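Local coordinates for Phenylalanine/tyrosine ammonia-lyase (Rhodosporidium toruloides, PDB 1Y2M), which catalyses the non-oxidative deamination of L-phenylalanine and L-tyrosine to trans-cinnamate and p-coumarate, working as a homotetramer built as a dimer of dimers, at residues B[280-285]-B[515-520]; B[384-389]-B[419-424]. All coordinates share one frame; numbering follows the deposited sequence.

In the fold
Contact 1 and contact 2 join four helices of the same helical bundle, and their centres lie about 14 Å apart. Contact 1 is close to the middle of the chain, about 7 Å from its centre, while contact 2 sits about 18 Å from it. The two meet directly on helix 273-303: Ala282 CB lies 3.9 Å from the selenium (SE) of Met422, and Leu283 CD2 is 3.9 Å from Leu386 CD1. Helix 273-303 thus touches both partners of contact 2 while its segment 280-285 also meets 515-520. Contact 1 is polar and contact 2 chiefly apolar. Both are buried and lie away from the active-site residues.

Contact 1. Residues B[280-285]-B[515-520]; sequences TLALHD and ESNDVL
Asn517 reaches from helix 506-560 to Ala282 and Asp285 on helix 273-303, and its carboxamide makes the contact between segments 280-285 and 515-520, in the helical core of the PAL/histidase fold. From the backbone, CB of Asn517 heads toward 280-285, and CG stands anti to the carbonyl carbon (chi1 -76°), which carries the amide across. CG comes within 4.1 Å of Asp285 CB. Of the two terminal atoms, ND2 makes the closer approach, while Asn517 OD1 stays 4.0 Å from Ala282 O. ND2 lies 3.7 Å from Ala282 CB and 3.6 Å from Asp285 CB, and it donates to the backbone oxygen of Ala282 (ND2 to O, 3.0 Å; N-H...O 157°). The nitrogen sits in the carbonyl plane, on a lone pair, and meets O well to the side of the C=O direction (111°).

The second N-H of the same amide points to a water, 3.0 Å from Asn517 ND2. That water in turn donates to Asp285 OD2 at 2.9 Å, linking the amide to the carboxylate. Two acceptors on one nitrogen fix the rotation of the amide, and Leu429 of helix 416-443 packs against the same side chain. The stronger partner of the carboxylate is Arg77 of helix 69-77, which forms a salt bridge with Asp285 OD1. This positive charge would probably favour the ionised form of Asp285. OD1 also accepts the ND1 hydrogen of the preceding residue, His284: ND1 lies 2.9 Å from Asp285 OD1, with the oxygen nearly in the ring plane and the nitrogen on its anti side, tilted out of the carboxylate plane.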
loop_
_atom_site.group_PDB
_atom_site.type_symbol
_atom_site.label_atom_id
_atom_site.label_comp_id
_atom_site.label_asym_id
_atom_site.label_seq_id
_atom_site.Cartn_x
_atom_site.Cartn_y
_atom_site.Cartn_z
ATOM N N THR B 280 20.888 -3.047 10.617
ATOM C CA THR B 280 22.247 -3.356 10.166
ATOM C C THR B 280 22.323 -4.760 9.602
ATOM O O THR B 280 22.894 -4.974 8.525
ATOM C CB THR B 280 23.264 -3.202 11.317
ATOM O OG1 THR B 280 23.330 -1.827 11.720
ATOM C CG2 THR B 280 24.581 -3.695 10.864
ATOM N N LEU B 281 21.721 -5.737 10.286
ATOM C CA LEU B 281 21.695 -7.109 9.802
ATOM C C LEU B 281 20.971 -7.188 8.467
ATOM O O LEU B 281 21.414 -7.905 7.545
ATOM C CB LEU B 281 21.068 -7.995 10.862
ATOM C CG LEU B 281 21.945 -8.055 12.131
ATOM C CD1 LEU B 281 21.099 -8.566 13.271
ATOM C CD2 LEU B 281 23.159 -8.966 11.944
ATOM N N ALA B 282 19.853 -6.476 8.364
ATOM C CA ALA B 282 19.057 -6.503 7.135
ATOM C C ALA B 282 19.787 -5.858 5.957
ATOM O O ALA B 282 19.761 -6.359 4.819
ATOM C CB ALA B 282 17.715 -5.884 7.372
ATOM N N LEU B 283 20.491 -4.764 6.224
ATOM C CA LEU B 283 21.247 -4.126 5.157
ATOM C C LEU B 283 22.412 -4.981 4.691
ATOM O O LEU B 283 22.647 -5.134 3.489
ATOM C CB LEU B 283 21.766 -2.775 5.613
ATOM C CG LEU B 283 22.536 -2.035 4.503
ATOM C CD1 LEU B 283 21.690 -1.806 3.263
ATOM C CD2 LEU B 283 23.034 -0.697 5.026
ATOM N N HIS B 284 23.139 -5.564 5.652
ATOM C CA HIS B 284 24.175 -6.543 5.316
ATOM C C HIS B 284 23.644 -7.618 4.363
ATOM O O HIS B 284 24.245 -7.884 3.300
ATOM C CB HIS B 284 24.708 -7.158 6.611
ATOM C CG HIS B 284 25.600 -8.344 6.440
ATOM N ND1 HIS B 284 25.114 -9.607 6.179
ATOM C CD2 HIS B 284 26.944 -8.477 6.603
ATOM C CE1 HIS B 284 26.142 -10.456 6.147
ATOM N NE2 HIS B 284 27.254 -9.801 6.400
ATOM N N ASP B 285 22.485 -8.166 4.687
ATOM C CA ASP B 285 21.975 -9.268 3.885
ATOM C C ASP B 285 21.531 -8.782 2.510
ATOM O O ASP B 285 21.732 -9.462 1.503
ATOM C CB ASP B 285 20.857 -9.973 4.659
ATOM C CG ASP B 285 21.356 -10.765 5.863
ATOM O OD1 ASP B 285 22.565 -11.012 6.022
ATOM O OD2 ASP B 285 20.487 -11.182 6.646
ATOM N N GLU B 515 11.996 -9.790 6.437
ATOM C CA GLU B 515 11.161 -10.793 5.780
ATOM C C GLU B 515 11.358 -10.693 4.262
ATOM O O GLU B 515 11.443 -11.729 3.576
ATOM C CB GLU B 515 9.700 -10.614 6.142
ATOM C CG GLU B 515 8.857 -11.774 5.594
ATOM C CD GLU B 515 7.406 -11.836 6.051
ATOM O OE1 GLU B 515 6.959 -11.024 6.922
ATOM O OE2 GLU B 515 6.684 -12.732 5.526
ATOM N N SER B 516 11.453 -9.474 3.717
ATOM C CA SER B 516 11.720 -9.349 2.287
ATOM C C SER B 516 13.076 -9.954 1.921
ATOM O O SER B 516 13.204 -10.617 0.886
ATOM C CB SER B 516 11.679 -7.907 1.818
ATOM O OG SER B 516 10.346 -7.432 1.912
ATOM N N ASN B 517 14.085 -9.820 2.789
ATOM C CA ASN B 517 15.357 -10.507 2.543
ATOM C C ASN B 517 15.146 -11.992 2.409
ATOM O O ASN B 517 15.725 -12.633 1.523
ATOM C CB ASN B 517 16.461 -10.268 3.590
ATOM C CG ASN B 517 17.121 -8.926 3.479
ATOM O OD1 ASN B 517 17.250 -8.382 2.390
ATOM N ND2 ASN B 517 17.652 -8.422 4.618
ATOM N N ASP B 518 14.305 -12.556 3.263
ATOM C CA ASP B 518 14.072 -13.984 3.313
ATOM C C ASP B 518 13.389 -14.433 2.027
ATOM O O ASP B 518 13.795 -15.405 1.353
ATOM C CB ASP B 518 13.184 -14.304 4.511
ATOM C CG ASP B 518 13.171 -15.799 4.866
ATOM O OD1 ASP B 518 14.189 -16.536 4.620
ATOM O OD2 ASP B 518 12.149 -16.223 5.455
ATOM N N VAL B 519 12.323 -13.717 1.657
ATOM C CA VAL B 519 11.602 -14.054 0.416
ATOM C C VAL B 519 12.463 -13.902 -0.794
ATOM O O VAL B 519 12.405 -14.753 -1.720
ATOM C CB VAL B 519 10.316 -13.264 0.325
ATOM C CG1 VAL B 519 9.568 -13.541 -0.970
ATOM C CG2 VAL B 519 9.469 -13.595 1.546
ATOM N N LEU B 520 13.255 -12.827 -0.843
ATOM C CA LEU B 520 14.161 -12.645 -1.993
ATOM C C LEU B 520 15.167 -13.790 -2.013
ATOM O O LEU B 520 15.558 -14.225 -3.098
ATOM C CB LEU B 520 14.888 -11.301 -1.956
ATOM C CG LEU B 520 15.747 -10.969 -3.189
ATOM C CD1 LEU B 520 15.048 -11.185 -4.525
ATOM C CD2 LEU B 520 16.257 -9.526 -3.184
HETATM O O HOH W 1 18.019 -9.811 7.281
#

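Contact 2. Residues B[384-389]-B[419-424]; sequences AVLTIE and ANTMEK
Thr421 projects from helix 416-443 against Val385 and Leu386 on helix 368-391, and these three residues account for most of the buried surface. The two branches of the threonine divide the work. Its methyl CG2 runs alongside the valine, 3.7 Å from Val385 CG1, the two side chains lying antiparallel, one beside the other. Its hydroxyl faces the leucine, with OG1 3.8 Å from Leu386 CD2 and about as far from CG. A chi1 of 67° tucks OG1 in over the backbone, flanked by N and C, where it hydrogen-bonds to the carbonyl O of Val418 one turn back, so that the polar atom is satisfied within its own helix although it abuts hydrocarbon.

Leu386 lies obliquely across Thr421, and its CD1 extends further to the selenomethionine, 4.4 Å from Met422 CE. Its other neighbours include Ala279 of helix 273-303 and Leu69 of helix 69-77. With an alanine in place of Leu386, a gap would probably open between Thr421 and helix 273-303, and the Met422 methyl would lose its leucine neighbour.

The flanks of both segments reach the third subunit: Glu389 forms a salt bridge with Arg320 of that neighbouring copy, and Asn420 ND2 hydrogen-bonds Asp378 there. With axes 10.1 Å apart and N-to-C directions at 150°, the two segments form a roughly antiparallel helix pair joined by small and branched side chains, part of the all-helical core of the PAL/histidase family, beside a tetramer interface.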
loop_
_atom_site.group_PDB
_atom_site.type_symbol
_atom_site.label_atom_id
_atom_site.label_comp_id
_atom_site.label_asym_id
_atom_site.label_seq_id
_atom_site.Cartn_x
_atom_site.Cartn_y
_atom_site.Cartn_z
ATOM N N ALA B 384 25.672 4.510 4.596
ATOM C CA ALA B 384 26.231 5.710 5.216
ATOM C C ALA B 384 25.407 6.132 6.431
ATOM O O ALA B 384 25.965 6.474 7.482
ATOM C CB ALA B 384 26.296 6.808 4.221
ATOM N N VAL B 385 24.083 6.071 6.308
ATOM C CA VAL B 385 23.177 6.478 7.415
ATOM C C VAL B 385 23.368 5.559 8.634
ATOM O O VAL B 385 23.538 6.007 9.799
ATOM C CB VAL B 385 21.713 6.523 6.922
ATOM C CG1 VAL B 385 20.775 6.747 8.071
ATOM C CG2 VAL B 385 21.563 7.540 5.825
ATOM N N LEU B 386 23.275 4.253 8.412
ATOM C CA LEU B 386 23.322 3.295 9.514
ATOM C C LEU B 386 24.709 3.275 10.136
ATOM O O LEU B 386 24.839 3.014 11.335
ATOM C CB LEU B 386 22.940 1.896 9.046
ATOM C CG LEU B 386 21.476 1.625 8.755
ATOM C CD1 LEU B 386 21.229 0.162 8.431
ATOM C CD2 LEU B 386 20.635 2.046 9.965
ATOM N N THR B 387 25.749 3.580 9.372
ATOM C CA THR B 387 27.076 3.628 9.971
ATOM C C THR B 387 27.145 4.718 11.056
ATOM O O THR B 387 27.667 4.522 12.163
ATOM C CB THR B 387 28.164 3.842 8.912
ATOM O OG1 THR B 387 28.204 2.700 8.039
ATOM C CG2 THR B 387 29.538 3.967 9.562
ATOM N N ILE B 388 26.617 5.889 10.736
ATOM C CA ILE B 388 26.561 6.984 11.732
ATOM C C ILE B 388 25.655 6.575 12.881
ATOM O O ILE B 388 25.996 6.795 14.068
ATOM C CB ILE B 388 26.100 8.290 11.096
ATOM C CG1 ILE B 388 27.220 8.847 10.245
ATOM C CG2 ILE B 388 25.742 9.320 12.186
ATOM C CD1 ILE B 388 26.872 10.069 9.468
ATOM N N GLU B 389 24.506 5.977 12.550
ATOM C CA GLU B 389 23.513 5.672 13.591
ATOM C C GLU B 389 24.043 4.619 14.554
ATOM O O GLU B 389 23.942 4.777 15.761
ATOM C CB GLU B 389 22.180 5.253 12.949
ATOM C CG GLU B 389 21.037 5.063 13.926
ATOM C CD GLU B 389 20.519 6.328 14.540
ATOM O OE1 GLU B 389 21.059 7.385 14.229
ATOM O OE2 GLU B 389 19.562 6.219 15.348
ATOM N N ALA B 419 14.440 4.034 10.158
ATOM C CA ALA B 419 13.230 3.622 9.459
ATOM C C ALA B 419 13.411 3.944 7.979
ATOM O O ALA B 419 13.055 3.105 7.109
ATOM C CB ALA B 419 12.070 4.365 9.990
ATOM N N ASN B 420 14.008 5.107 7.706
ATOM C CA ASN B 420 14.284 5.539 6.323
ATOM C C ASN B 420 15.052 4.500 5.541
ATOM O O ASN B 420 14.683 4.143 4.414
ATOM C CB ASN B 420 15.064 6.880 6.360
ATOM C CG ASN B 420 15.549 7.396 4.955
ATOM O OD1 ASN B 420 16.732 7.192 4.583
ATOM N ND2 ASN B 420 14.689 8.141 4.250
ATOM N N THR B 421 16.107 3.975 6.136
ATOM C CA THR B 421 16.913 2.989 5.437
ATOM C C THR B 421 16.108 1.742 5.127
ATOM O O THR B 421 16.283 1.083 4.077
ATOM C CB THR B 421 18.190 2.577 6.208
ATOM O OG1 THR B 421 17.894 1.850 7.406
ATOM C CG2 THR B 421 19.002 3.835 6.561
HETATM N N MSE B 422 15.258 1.388 6.064
HETATM C CA MSE B 422 14.485 0.121 5.920
HETATM C C MSE B 422 13.368 0.224 4.873
HETATM O O MSE B 422 13.108 -0.707 4.116
HETATM C CB MSE B 422 13.952 -0.282 7.251
HETATM C CG MSE B 422 15.043 -0.741 8.199
HETATM SE SE MSE B 422 16.005 -2.349 7.540
HETATM C CE MSE B 422 17.590 -1.580 6.635
ATOM N N GLU B 423 12.693 1.375 4.834
ATOM C CA GLU B 423 11.604 1.603 3.841
ATOM C C GLU B 423 12.242 1.474 2.456
ATOM O O GLU B 423 11.721 0.717 1.605
ATOM C CB GLU B 423 10.956 2.964 4.025
ATOM C CG GLU B 423 10.288 3.214 5.367
ATOM C CD GLU B 423 8.956 2.506 5.568
ATOM O OE1 GLU B 423 7.938 3.182 5.381
ATOM O OE2 GLU B 423 8.921 1.353 5.984
ATOM N N LYS B 424 13.335 2.208 2.228
ATOM C CA LYS B 424 14.005 2.221 0.909
ATOM C C LYS B 424 14.558 0.857 0.536
ATOM O O LYS B 424 14.456 0.387 -0.613
ATOM C CB LYS B 424 15.159 3.246 0.855
ATOM C CG LYS B 424 14.773 4.683 1.130
ATOM C CD LYS B 424 16.012 5.563 1.574
ATOM C CE LYS B 424 17.285 5.158 0.856
ATOM N NZ LYS B 424 18.054 3.923 1.325
#